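Local coordinates for protein precorrin-6y methylase (Rhodobacter capsulatus, PDB 3NJR) that serves as the C-terminal methyltransferase domain of precorrin-6Y C5,15-methyltransferase in cobalamin biosynthesis, binding S-adenosyl-L-homocysteine and probably taking its methyl groups from S-adenosyl-L-methionine, at residues L58-G63 with P121-V126; A80-P85 with P104-V109; G132-Y137 with E160-Q165; G172-I177 with P196-S201. All coordinates share one frame; numbering follows the deposited sequence.

Interaction 1: L58-G63 with P121-V126. With SAH (S-adenosyl-L-homocysteine), chain C.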
# COMPACT_ATOMS: atom_id res chain seq x y z
N LEU A 58 -33.94 -2.24 6.90
CA LEU A 58 -33.50 -3.23 7.90
C LEU A 58 -32.12 -3.77 7.56
O LEU A 58 -31.86 -4.07 6.39
CB LEU A 58 -34.52 -4.37 8.04
CG LEU A 58 -34.24 -5.57 8.96
CD1 LEU A 58 -34.13 -5.24 10.43
CD2 LEU A 58 -35.31 -6.62 8.78
N LEU A 59 -31.27 -3.90 8.58
CA LEU A 59 -29.94 -4.51 8.45
C LEU A 59 -29.77 -5.84 9.23
O LEU A 59 -30.07 -5.93 10.43
CB LEU A 59 -28.84 -3.52 8.87
CG LEU A 59 -27.37 -4.01 8.84
CD1 LEU A 59 -26.78 -4.08 7.43
CD2 LEU A 59 -26.46 -3.23 9.75
N TRP A 60 -29.26 -6.86 8.55
CA TRP A 60 -28.70 -8.01 9.25
C TRP A 60 -27.23 -7.71 9.43
O TRP A 60 -26.53 -7.52 8.45
CB TRP A 60 -28.87 -9.31 8.42
CG TRP A 60 -30.24 -9.92 8.52
CD1 TRP A 60 -31.32 -9.41 9.17
CD2 TRP A 60 -30.67 -11.15 7.93
NE1 TRP A 60 -32.39 -10.24 9.03
CE2 TRP A 60 -32.03 -11.32 8.27
CE3 TRP A 60 -30.05 -12.12 7.13
CZ2 TRP A 60 -32.78 -12.44 7.85
CZ3 TRP A 60 -30.79 -13.22 6.71
CH2 TRP A 60 -32.14 -13.37 7.08
N ASP A 61 -26.77 -7.65 10.67
CA ASP A 61 -25.35 -7.44 10.96
C ASP A 61 -24.79 -8.74 11.51
O ASP A 61 -24.97 -9.05 12.69
CB ASP A 61 -25.16 -6.27 11.95
CG ASP A 61 -23.70 -6.08 12.43
OD1 ASP A 61 -22.78 -6.87 12.04
OD2 ASP A 61 -23.45 -5.12 13.23
N ILE A 62 -24.13 -9.51 10.66
CA ILE A 62 -23.55 -10.77 11.10
C ILE A 62 -22.15 -10.56 11.66
O ILE A 62 -21.30 -9.95 11.01
CB ILE A 62 -23.55 -11.83 9.99
CG1 ILE A 62 -24.99 -12.18 9.61
CG2 ILE A 62 -22.79 -13.08 10.44
CD1 ILE A 62 -25.19 -12.47 8.15
N GLY A 63 -21.91 -11.04 12.87
CA GLY A 63 -20.62 -10.87 13.52
C GLY A 63 -20.56 -9.56 14.27
O GLY A 63 -19.54 -8.85 14.25
N PRO A 121 -36.91 -11.72 10.09
CA PRO A 121 -37.48 -11.16 8.86
C PRO A 121 -36.36 -10.82 7.88
O PRO A 121 -35.27 -10.47 8.32
CB PRO A 121 -38.17 -9.87 9.34
CG PRO A 121 -37.50 -9.53 10.66
CD PRO A 121 -37.12 -10.86 11.27
N LEU A 122 -36.63 -10.92 6.58
CA LEU A 122 -35.62 -10.62 5.56
C LEU A 122 -35.21 -9.13 5.51
O LEU A 122 -36.05 -8.23 5.57
CB LEU A 122 -36.08 -11.12 4.18
CG LEU A 122 -36.21 -12.64 3.97
CD1 LEU A 122 -36.73 -12.98 2.57
CD2 LEU A 122 -34.92 -13.41 4.28
N PRO A 123 -33.90 -8.86 5.39
CA PRO A 123 -33.43 -7.49 5.53
C PRO A 123 -33.45 -6.79 4.19
O PRO A 123 -33.63 -7.45 3.17
CB PRO A 123 -31.99 -7.68 5.97
CG PRO A 123 -31.58 -8.93 5.19
CD PRO A 123 -32.77 -9.81 5.28
N GLU A 124 -33.27 -5.46 4.21
CA GLU A 124 -33.04 -4.67 3.01
C GLU A 124 -31.52 -4.63 2.68
O GLU A 124 -31.14 -4.49 1.51
CB GLU A 124 -33.59 -3.26 3.19
CG GLU A 124 -35.10 -3.07 2.87
CD GLU A 124 -36.04 -3.50 4.00
OE1 GLU A 124 -35.75 -3.23 5.20
OE2 GLU A 124 -37.09 -4.11 3.70
N ALA A 125 -30.68 -4.78 3.72
CA ALA A 125 -29.21 -4.88 3.62
C ALA A 125 -28.60 -5.91 4.61
O ALA A 125 -29.15 -6.13 5.70
CB ALA A 125 -28.58 -3.51 3.84
N VAL A 126 -27.46 -6.52 4.24
CA VAL A 126 -26.71 -7.43 5.15
C VAL A 126 -25.24 -7.04 5.24
O VAL A 126 -24.61 -6.69 4.23
CB VAL A 126 -26.67 -8.88 4.66
CG1 VAL A 126 -26.17 -9.81 5.78
CG2 VAL A 126 -27.98 -9.34 4.10
N SAH C . -18.31 -5.33 13.21
CA SAH C . -17.76 -5.52 14.59
CB SAH C . -16.32 -6.04 14.49
CG SAH C . -16.14 -7.40 15.16
SD SAH C . -15.87 -8.66 13.94
C SAH C . -17.85 -4.24 15.38
O SAH C . -17.88 -4.22 16.61
OXT SAH C . -17.92 -3.15 14.82
C5' SAH C . -15.60 -10.14 14.87
C4' SAH C . -16.84 -10.66 15.61
O4' SAH C . -17.65 -11.56 14.83
C3' SAH C . -16.44 -11.42 16.87
O3' SAH C . -16.99 -10.77 18.01
C2' SAH C . -17.04 -12.81 16.73
O2' SAH C . -17.58 -13.32 17.96
C1' SAH C . -18.12 -12.62 15.68
N9 SAH C . -18.42 -13.92 14.99
C8 SAH C . -17.53 -14.88 14.68
N7 SAH C . -18.12 -15.94 14.08
C5 SAH C . -19.44 -15.67 14.00
C6 SAH C . -20.64 -16.35 13.47
N6 SAH C . -20.52 -17.57 12.90
N1 SAH C . -21.85 -15.74 13.57
C2 SAH C . -21.97 -14.52 14.14
N3 SAH C . -20.91 -13.84 14.64
C4 SAH C . -19.64 -14.34 14.60
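Pro123 sits over one face of the Trp60 indole, its CD 3.6 Å from the centroid of the six-membered ring and 17° off the normal, a CH-pi contact with the two groups roughly at right angles. A chi1 of -80°, with CG beside the backbone N, brings the indole to the proline. At the ring edge, close to its plane, Trp60 NE1 gives a bent, weak hydrogen bond to Pro121 O (3.0 Å). The backbones meet as parallel strands, Leu59 bridging to Ala125 and Trp60 to Val126. Leu58 O is gripped twice where the strand begins, by Ala125 N at 3.0 Å, almost in line with the carbonyl, and by Glu124 N at 2.9 Å, tilted from its plane. The Glu124 chain bends at chi2 (81°) and brings OE1 to Leu58 N (2.7 Å), which meets the anti lone pair of the carboxylate. Val126 CG1 touches both Trp60 CB and Ile62 CD1 in the buried part.

Packing thins toward solvent, where the side chains of the exposed Pro121 and Leu122 touch more loosely, Leu122 CD2 standing 3.9 Å from Trp60 CH2. At the far end Gly63 CA lies 3.2 Å from N3 of S-adenosyl-L-homocysteine. Strand 58-62 runs between strands 79-84 and 125-128, bonding through Leu59 and Asp61 to Ile81. Helix 68-75 covers the Leu59 and Ala125 face with Trp73, while Leu117 and Leu120 pack on Trp60.

Interaction 2: A80-P85 with P104-V109. With SAH (S-adenosyl-L-homocysteine), chain C.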
# COMPACT_ATOMS: atom_id res chain seq x y z
N ALA A 80 -32.00 -2.50 12.77
CA ALA A 80 -31.02 -3.58 12.64
C ALA A 80 -31.26 -4.73 13.59
O ALA A 80 -31.71 -4.53 14.72
CB ALA A 80 -29.63 -3.05 12.84
N ILE A 81 -30.94 -5.94 13.13
CA ILE A 81 -30.79 -7.11 14.00
C ILE A 81 -29.31 -7.50 14.00
O ILE A 81 -28.71 -7.68 12.93
CB ILE A 81 -31.64 -8.31 13.52
CG1 ILE A 81 -33.13 -7.98 13.61
CG2 ILE A 81 -31.33 -9.56 14.33
CD1 ILE A 81 -33.99 -8.80 12.71
N THR A 82 -28.73 -7.65 15.18
CA THR A 82 -27.28 -7.83 15.34
C THR A 82 -26.99 -9.19 15.93
O THR A 82 -27.39 -9.47 17.04
CB THR A 82 -26.71 -6.72 16.27
OG1 THR A 82 -27.12 -5.44 15.77
CG2 THR A 82 -25.19 -6.77 16.35
N ILE A 83 -26.27 -10.02 15.19
CA ILE A 83 -26.05 -11.43 15.52
C ILE A 83 -24.64 -11.66 16.04
O ILE A 83 -23.68 -11.50 15.30
CB ILE A 83 -26.18 -12.30 14.25
CG1 ILE A 83 -27.16 -11.68 13.22
CG2 ILE A 83 -26.45 -13.79 14.59
CD1 ILE A 83 -28.61 -11.73 13.60
N GLU A 84 -24.50 -12.05 17.31
CA GLU A 84 -23.19 -12.33 17.94
C GLU A 84 -23.27 -13.55 18.90
O GLU A 84 -24.19 -13.62 19.74
CB GLU A 84 -22.70 -11.06 18.66
CG GLU A 84 -21.52 -11.21 19.62
CD GLU A 84 -20.24 -11.74 18.96
OE1 GLU A 84 -19.71 -11.09 18.03
OE2 GLU A 84 -19.76 -12.81 19.40
N PRO A 85 -22.33 -14.53 18.78
CA PRO A 85 -22.43 -15.68 19.70
C PRO A 85 -22.01 -15.37 21.13
O PRO A 85 -22.66 -15.85 22.07
CB PRO A 85 -21.51 -16.74 19.06
CG PRO A 85 -20.58 -15.97 18.21
CD PRO A 85 -21.35 -14.77 17.71
N PRO A 104 -36.17 0.40 20.44
CA PRO A 104 -37.19 0.20 19.41
C PRO A 104 -36.60 -0.21 18.04
O PRO A 104 -37.18 -1.03 17.34
CB PRO A 104 -37.85 1.58 19.30
CG PRO A 104 -36.78 2.56 19.79
CD PRO A 104 -36.14 1.79 20.93
N ARG A 105 -35.45 0.36 17.67
CA ARG A 105 -34.87 0.22 16.33
C ARG A 105 -33.89 -0.96 16.18
O ARG A 105 -33.70 -1.47 15.08
CB ARG A 105 -34.10 1.51 16.00
CG ARG A 105 -34.94 2.69 15.58
CD ARG A 105 -34.02 3.86 15.18
NE ARG A 105 -34.50 4.66 14.04
CZ ARG A 105 -35.54 4.36 13.24
NH1 ARG A 105 -36.27 3.26 13.40
NH2 ARG A 105 -35.85 5.19 12.24
N MET A 106 -33.27 -1.37 17.29
CA MET A 106 -32.14 -2.28 17.24
C MET A 106 -32.26 -3.46 18.21
O MET A 106 -32.48 -3.25 19.40
CB MET A 106 -30.86 -1.50 17.47
CG MET A 106 -29.59 -2.31 17.64
SD MET A 106 -28.13 -1.31 17.25
CE MET A 106 -26.80 -2.27 18.00
N ARG A 107 -32.12 -4.68 17.68
CA ARG A 107 -32.19 -5.93 18.45
C ARG A 107 -30.87 -6.69 18.52
O ARG A 107 -30.16 -6.80 17.53
CB ARG A 107 -33.18 -6.89 17.78
CG ARG A 107 -34.55 -6.98 18.34
CD ARG A 107 -35.42 -7.86 17.43
NE ARG A 107 -35.10 -9.30 17.54
CZ ARG A 107 -35.57 -10.24 16.73
NH1 ARG A 107 -36.39 -9.92 15.73
NH2 ARG A 107 -35.23 -11.52 16.92
N ALA A 108 -30.55 -7.27 19.66
CA ALA A 108 -29.44 -8.22 19.68
C ALA A 108 -29.96 -9.64 19.71
O ALA A 108 -30.92 -9.94 20.42
CB ALA A 108 -28.54 -7.97 20.86
N VAL A 109 -29.34 -10.51 18.91
CA VAL A 109 -29.61 -11.94 18.93
C VAL A 109 -28.30 -12.65 19.28
O VAL A 109 -27.31 -12.55 18.55
CB VAL A 109 -30.18 -12.46 17.56
CG1 VAL A 109 -30.22 -13.98 17.52
CG2 VAL A 109 -31.57 -11.90 17.31
N SAH C . -18.31 -5.33 13.21
CA SAH C . -17.76 -5.52 14.59
CB SAH C . -16.32 -6.04 14.49
CG SAH C . -16.14 -7.40 15.16
SD SAH C . -15.87 -8.66 13.94
C SAH C . -17.85 -4.24 15.38
O SAH C . -17.88 -4.22 16.61
OXT SAH C . -17.92 -3.15 14.82
C5' SAH C . -15.60 -10.14 14.87
C4' SAH C . -16.84 -10.66 15.61
O4' SAH C . -17.65 -11.56 14.83
C3' SAH C . -16.44 -11.42 16.87
O3' SAH C . -16.99 -10.77 18.01
C2' SAH C . -17.04 -12.81 16.73
O2' SAH C . -17.58 -13.32 17.96
C1' SAH C . -18.12 -12.62 15.68
N9 SAH C . -18.42 -13.92 14.99
C8 SAH C . -17.53 -14.88 14.68
N7 SAH C . -18.12 -15.94 14.08
C5 SAH C . -19.44 -15.67 14.00
C6 SAH C . -20.64 -16.35 13.47
N6 SAH C . -20.52 -17.57 12.90
N1 SAH C . -21.85 -15.74 13.57
C2 SAH C . -21.97 -14.52 14.14
N3 SAH C . -20.91 -13.84 14.64
C4 SAH C . -19.64 -14.34 14.60
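Ile81 and Arg107 lie side by side because Ile81 CG1 stands beside its backbone N (chi1 -65°) and the arginine chain turns at chi3 (74°), which sets Ile81 CG1 over one face of the guanidinium. Ile81 CD1 approaches Arg107 NH1 to 4.0 Å, an aliphatic contact with the charged end. The other branch, Ile81 CG2, meets Val109 CG2 at 3.8 Å on the same face of the sheet. On the reverse face Met106 stretches out so that its CE reaches Thr82 OG1 (3.9 Å), a hydroxyl bonded to Ser70 in helix 68-75.

Backbone bonds tie the parallel strands, whose axes approach to 4.7 Å. Ala80 N, Thr82 N and Glu84 N give to Arg105 O, Arg107 O and Val109 O, while Arg107 N and Val109 N give back to Ala80 O and Thr82 O; Val109 N to Thr82 O is 2.9 Å and essentially straight. With helix 87-99 these strands form a beta-alpha-beta crossover.

At the strand end Glu84 turns from the neighbouring strand to the ligand: SAH O3' bonds to OE1 and SAH O2' to OE2, each at 2.7 Å. Gly65 N and Arg86 N also give to OE1 and OE2. An acidic residue here clasping both ribose hydroxyls is the familiar arrangement of class I methyltransferases, and the two amide donors probably help to steady its negative charge.

Interaction 3: G132-Y137 with E160-Q165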
# COMPACT_ATOMS: atom_id res chain seq x y z
N GLY A 132 -17.70 -15.33 7.91
CA GLY A 132 -18.23 -15.48 6.56
C GLY A 132 -17.59 -16.65 5.85
O GLY A 132 -16.41 -16.60 5.47
N SER A 133 -18.38 -17.70 5.67
CA SER A 133 -17.95 -18.93 5.02
C SER A 133 -18.72 -19.05 3.70
O SER A 133 -19.63 -18.26 3.45
CB SER A 133 -18.26 -20.12 5.94
OG SER A 133 -19.66 -20.31 6.13
N GLN A 134 -18.36 -20.04 2.87
CA GLN A 134 -19.09 -20.30 1.63
C GLN A 134 -20.49 -20.77 1.95
O GLN A 134 -21.44 -20.43 1.24
CB GLN A 134 -18.36 -21.32 0.74
CG GLN A 134 -19.04 -21.62 -0.62
CD GLN A 134 -19.03 -20.43 -1.61
OE1 GLN A 134 -17.98 -19.81 -1.86
NE2 GLN A 134 -20.21 -20.13 -2.19
N ALA A 135 -20.62 -21.54 3.04
CA ALA A 135 -21.92 -22.00 3.55
C ALA A 135 -22.88 -20.82 3.77
O ALA A 135 -23.94 -20.73 3.14
CB ALA A 135 -21.75 -22.80 4.85
N LEU A 136 -22.47 -19.91 4.65
CA LEU A 136 -23.18 -18.66 4.89
C LEU A 136 -23.64 -17.95 3.63
O LEU A 136 -24.80 -17.56 3.52
CB LEU A 136 -22.31 -17.72 5.73
CG LEU A 136 -22.95 -16.37 6.05
CD1 LEU A 136 -24.18 -16.55 6.92
CD2 LEU A 136 -21.92 -15.46 6.70
N TYR A 137 -22.73 -17.80 2.67
CA TYR A 137 -23.07 -17.17 1.39
C TYR A 137 -24.04 -17.98 0.50
O TYR A 137 -24.88 -17.41 -0.18
CB TYR A 137 -21.81 -16.72 0.64
CG TYR A 137 -21.10 -15.55 1.29
CD1 TYR A 137 -19.86 -15.72 1.90
CD2 TYR A 137 -21.68 -14.28 1.33
CE1 TYR A 137 -19.19 -14.65 2.52
CE2 TYR A 137 -21.02 -13.20 1.95
CZ TYR A 137 -19.78 -13.40 2.54
OH TYR A 137 -19.11 -12.37 3.15
N GLU A 160 -10.47 -13.01 2.04
CA GLU A 160 -10.24 -12.20 0.84
C GLU A 160 -10.45 -12.98 -0.46
O GLU A 160 -11.09 -12.46 -1.40
CB GLU A 160 -8.84 -11.56 0.85
CG GLU A 160 -8.64 -10.51 1.94
CD GLU A 160 -7.19 -10.11 2.09
OE1 GLU A 160 -6.33 -10.74 1.44
OE2 GLU A 160 -6.90 -9.16 2.85
N THR A 161 -9.94 -14.23 -0.51
CA THR A 161 -10.11 -15.07 -1.72
C THR A 161 -11.58 -15.22 -2.03
O THR A 161 -12.02 -15.05 -3.18
CB THR A 161 -9.53 -16.49 -1.56
OG1 THR A 161 -8.19 -16.43 -1.05
CG2 THR A 161 -9.55 -17.22 -2.91
N LEU A 162 -12.32 -15.52 -0.96
CA LEU A 162 -13.76 -15.68 -0.98
C LEU A 162 -14.49 -14.45 -1.53
O LEU A 162 -15.35 -14.58 -2.39
CB LEU A 162 -14.23 -16.06 0.43
CG LEU A 162 -15.70 -16.35 0.69
CD1 LEU A 162 -16.19 -17.48 -0.23
CD2 LEU A 162 -15.90 -16.68 2.17
N LEU A 163 -14.12 -13.26 -1.07
CA LEU A 163 -14.69 -12.03 -1.60
C LEU A 163 -14.44 -11.87 -3.10
O LEU A 163 -15.35 -11.55 -3.87
CB LEU A 163 -14.18 -10.81 -0.83
CG LEU A 163 -14.98 -10.31 0.39
CD1 LEU A 163 -15.77 -11.39 1.17
CD2 LEU A 163 -14.08 -9.56 1.33
N THR A 164 -13.20 -12.14 -3.51
CA THR A 164 -12.81 -12.09 -4.92
C THR A 164 -13.64 -13.02 -5.78
O THR A 164 -14.03 -12.65 -6.90
CB THR A 164 -11.34 -12.46 -5.08
OG1 THR A 164 -10.60 -11.88 -3.99
CG2 THR A 164 -10.79 -11.95 -6.40
N GLN A 165 -13.90 -14.22 -5.26
CA GLN A 165 -14.77 -15.20 -5.92
C GLN A 165 -16.20 -14.71 -6.00
O GLN A 165 -16.83 -14.78 -7.06
CB GLN A 165 -14.74 -16.53 -5.19
CG GLN A 165 -13.65 -17.45 -5.71
CD GLN A 165 -13.22 -18.50 -4.69
OE1 GLN A 165 -14.00 -18.92 -3.82
NE2 GLN A 165 -11.96 -18.94 -4.80
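Gln134 and Leu162 have the nearest CA atoms between segments 132-137 and 160-165, 7.5 Å apart, so side chains, chiefly Leu162, bridge the gap. The CG of Leu162 is anti to the backbone N (chi1 -177°), which sends both methyls across: CD2 reaches Gly132 O at 3.3 Å and also the edge of the Tyr137 ring, 3.9 Å from CE1 and near the ring plane. Leu162 CD1 meets Gln134 OE1 at 3.4 Å, where the glutamine chain, bent at chi2, doubles back toward it; the amide of Gln134 is held by Asp138, with a weak second bond to Arg169. Further along, Tyr137 OH touches Leu163 CD1.

Gly132 lies in the turn from strand 125-128 into helix 134-143, a strand-turn-helix connection of the Rossmann-like methyltransferase fold. Ser133 is the N-cap of that helix: its OG accepts from Leu136 N over 3.2 Å in an almost straight bond. In helix 157-170 Glu160 O is shared by Thr164 N and Thr164 OG1. Thr161 packs on Thr161 of the second subunit, and Thr164 O takes a bond from Arg189 of the fourth subunit.

Interaction 4: G172-I177 with P196-S201; sequences GQLLRI and PQLQWS
Gln173 N gives a straight hydrogen bond to Ser201 O, 2.7 Å long with an N-H...O angle of 173°, and Ser201 N answers to Gln173 O. Two further reciprocal pairs, Leu175 with Gln199 and Ile177 with Gln197, continue the antiparallel ladder; in the last, Gln197 N lies 2.7 Å from Ile177 O. Leu174 with Trp200 and Arg176 with Leu198 form the non-hydrogen-bonded pairs between them.

On the face bearing the glutamines, Gln173 and Gln199 both extend with CG anti to the backbone N (chi1 168° and -179°), and a water joins their amides, 3.0 Å from Gln173 OE1 and 2.8 Å from Gln199 OE1. Leu175 runs alongside Gln199 with its CD1 3.7 Å from OE1, and Ile177 CD1 meets Gln199 CB. The opposite face carries Leu174, Leu198 and Trp200 beside Arg176. Leu174 crosses Trp200 at about a right angle, CD1 4.0 Å from Trp200 CB, while Leu174 CB sits at the indole edge. Trp200 NE1 bonds to Gly171 O, and Leu198 CD1 packs on Arg176 CB at 3.9 Å. Helix 157-170 covers this side and helix 41-51 the glutamine side.

Leu175 to Ile177 also pair with a strand of the fourth subunit, whose Trp191 makes a cation-pi contact with Arg176. The hairpin formed by strands 173-185 and 188-203 is the antiparallel end of the class I methyltransferase sheet, here extended across a subunit interface.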
# COMPACT_ATOMS: atom_id res chain seq x y z
N GLY A 172 -20.67 -6.27 -8.66
CA GLY A 172 -20.65 -5.27 -7.63
C GLY A 172 -19.27 -4.64 -7.57
O GLY A 172 -18.56 -4.61 -8.57
N GLN A 173 -18.88 -4.17 -6.40
CA GLN A 173 -17.66 -3.41 -6.25
C GLN A 173 -16.73 -4.16 -5.32
O GLN A 173 -17.17 -4.70 -4.31
CB GLN A 173 -18.01 -2.05 -5.68
CG GLN A 173 -16.86 -1.21 -5.17
CD GLN A 173 -17.35 0.11 -4.58
OE1 GLN A 173 -17.43 0.27 -3.36
NE2 GLN A 173 -17.73 1.05 -5.45
N LEU A 174 -15.45 -4.21 -5.65
CA LEU A 174 -14.47 -4.79 -4.72
C LEU A 174 -13.30 -3.82 -4.48
O LEU A 174 -12.57 -3.49 -5.41
CB LEU A 174 -13.98 -6.16 -5.22
CG LEU A 174 -12.95 -7.00 -4.44
CD1 LEU A 174 -13.48 -7.57 -3.11
CD2 LEU A 174 -12.46 -8.13 -5.34
N LEU A 175 -13.13 -3.38 -3.23
CA LEU A 175 -12.12 -2.39 -2.89
C LEU A 175 -11.00 -3.01 -2.08
O LEU A 175 -11.24 -3.83 -1.21
CB LEU A 175 -12.71 -1.26 -2.05
CG LEU A 175 -13.83 -0.39 -2.61
CD1 LEU A 175 -14.35 0.51 -1.51
CD2 LEU A 175 -13.34 0.40 -3.83
N ARG A 176 -9.77 -2.64 -2.39
CA ARG A 176 -8.67 -2.97 -1.50
C ARG A 176 -8.35 -1.71 -0.69
O ARG A 176 -8.19 -0.62 -1.27
CB ARG A 176 -7.45 -3.47 -2.28
CG ARG A 176 -6.24 -3.67 -1.38
CD ARG A 176 -4.91 -3.97 -2.11
NE ARG A 176 -4.54 -2.99 -3.14
CZ ARG A 176 -4.44 -1.67 -2.98
NH1 ARG A 176 -4.74 -1.09 -1.80
NH2 ARG A 176 -4.07 -0.92 -4.01
N ILE A 177 -8.26 -1.85 0.63
CA ILE A 177 -8.16 -0.68 1.50
C ILE A 177 -7.03 -0.85 2.48
O ILE A 177 -6.97 -1.83 3.21
CB ILE A 177 -9.47 -0.44 2.30
CG1 ILE A 177 -10.68 -0.35 1.37
CG2 ILE A 177 -9.35 0.85 3.11
CD1 ILE A 177 -11.95 -0.87 1.98
N PRO A 196 -3.78 -4.54 4.51
CA PRO A 196 -4.93 -4.15 3.68
C PRO A 196 -6.15 -4.96 4.10
O PRO A 196 -6.02 -6.05 4.69
CB PRO A 196 -4.49 -4.52 2.27
CG PRO A 196 -3.45 -5.58 2.46
CD PRO A 196 -2.81 -5.38 3.81
N GLN A 197 -7.34 -4.42 3.85
CA GLN A 197 -8.58 -5.13 4.10
C GLN A 197 -9.31 -5.10 2.77
O GLN A 197 -9.25 -4.11 2.04
CB GLN A 197 -9.38 -4.43 5.21
CG GLN A 197 -10.05 -5.36 6.23
CD GLN A 197 -10.30 -4.71 7.61
OE1 GLN A 197 -9.36 -4.36 8.33
NE2 GLN A 197 -11.57 -4.59 7.98
N LEU A 198 -9.96 -6.20 2.43
CA LEU A 198 -10.79 -6.22 1.23
C LEU A 198 -12.25 -6.03 1.62
O LEU A 198 -12.69 -6.47 2.68
CB LEU A 198 -10.57 -7.50 0.43
CG LEU A 198 -9.77 -7.37 -0.87
CD1 LEU A 198 -8.37 -6.83 -0.64
CD2 LEU A 198 -9.73 -8.70 -1.63
N GLN A 199 -12.98 -5.31 0.77
CA GLN A 199 -14.38 -5.05 1.03
C GLN A 199 -15.18 -5.25 -0.24
O GLN A 199 -14.91 -4.62 -1.27
CB GLN A 199 -14.60 -3.64 1.58
CG GLN A 199 -16.07 -3.33 1.89
CD GLN A 199 -16.34 -1.85 2.11
OE1 GLN A 199 -16.46 -1.08 1.15
NE2 GLN A 199 -16.49 -1.44 3.37
N TRP A 200 -16.14 -6.15 -0.16
CA TRP A 200 -17.03 -6.35 -1.26
C TRP A 200 -18.37 -5.70 -0.98
O TRP A 200 -18.88 -5.69 0.16
CB TRP A 200 -17.18 -7.83 -1.59
CG TRP A 200 -18.13 -8.08 -2.72
CD1 TRP A 200 -18.04 -7.60 -4.01
CD2 TRP A 200 -19.33 -8.86 -2.67
NE1 TRP A 200 -19.12 -8.04 -4.76
CE2 TRP A 200 -19.92 -8.82 -3.97
CE3 TRP A 200 -19.96 -9.60 -1.65
CZ2 TRP A 200 -21.11 -9.49 -4.28
CZ3 TRP A 200 -21.15 -10.29 -1.96
CH2 TRP A 200 -21.71 -10.22 -3.28
N SER A 201 -18.94 -5.16 -2.04
CA SER A 201 -20.22 -4.51 -1.96
C SER A 201 -20.98 -4.92 -3.22
O SER A 201 -20.57 -4.59 -4.34
CB SER A 201 -19.99 -3.00 -1.85
OG SER A 201 -21.21 -2.30 -1.89
O HOH W 1 -16.68 -1.92 -1.49

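Overall arrangement
Interactions 1, 2 and 4 belong to one mixed sheet with strand order 3-2-1-4-5-7-6, the hallmark of class I methyltransferases. Interaction 2 is nested within the loop that interaction 1 closes, and their centres are about 9 Å apart; Ile81 N lies 2.8 Å from Leu59 O, a probable hydrogen bond between their strands. Both touch S-adenosyl-L-homocysteine at their strand ends and meet no other subunit. Interaction 4 lies across the chain's centre from interaction 2, about 25 Å between centres. Interaction 3 packs beside it, Leu163 CD2 resting 3.6 Å from Leu198 O. Both meet neighbouring subunits, yet Gly132 and Gln197 remain about 7 and 8 Å from the ligand.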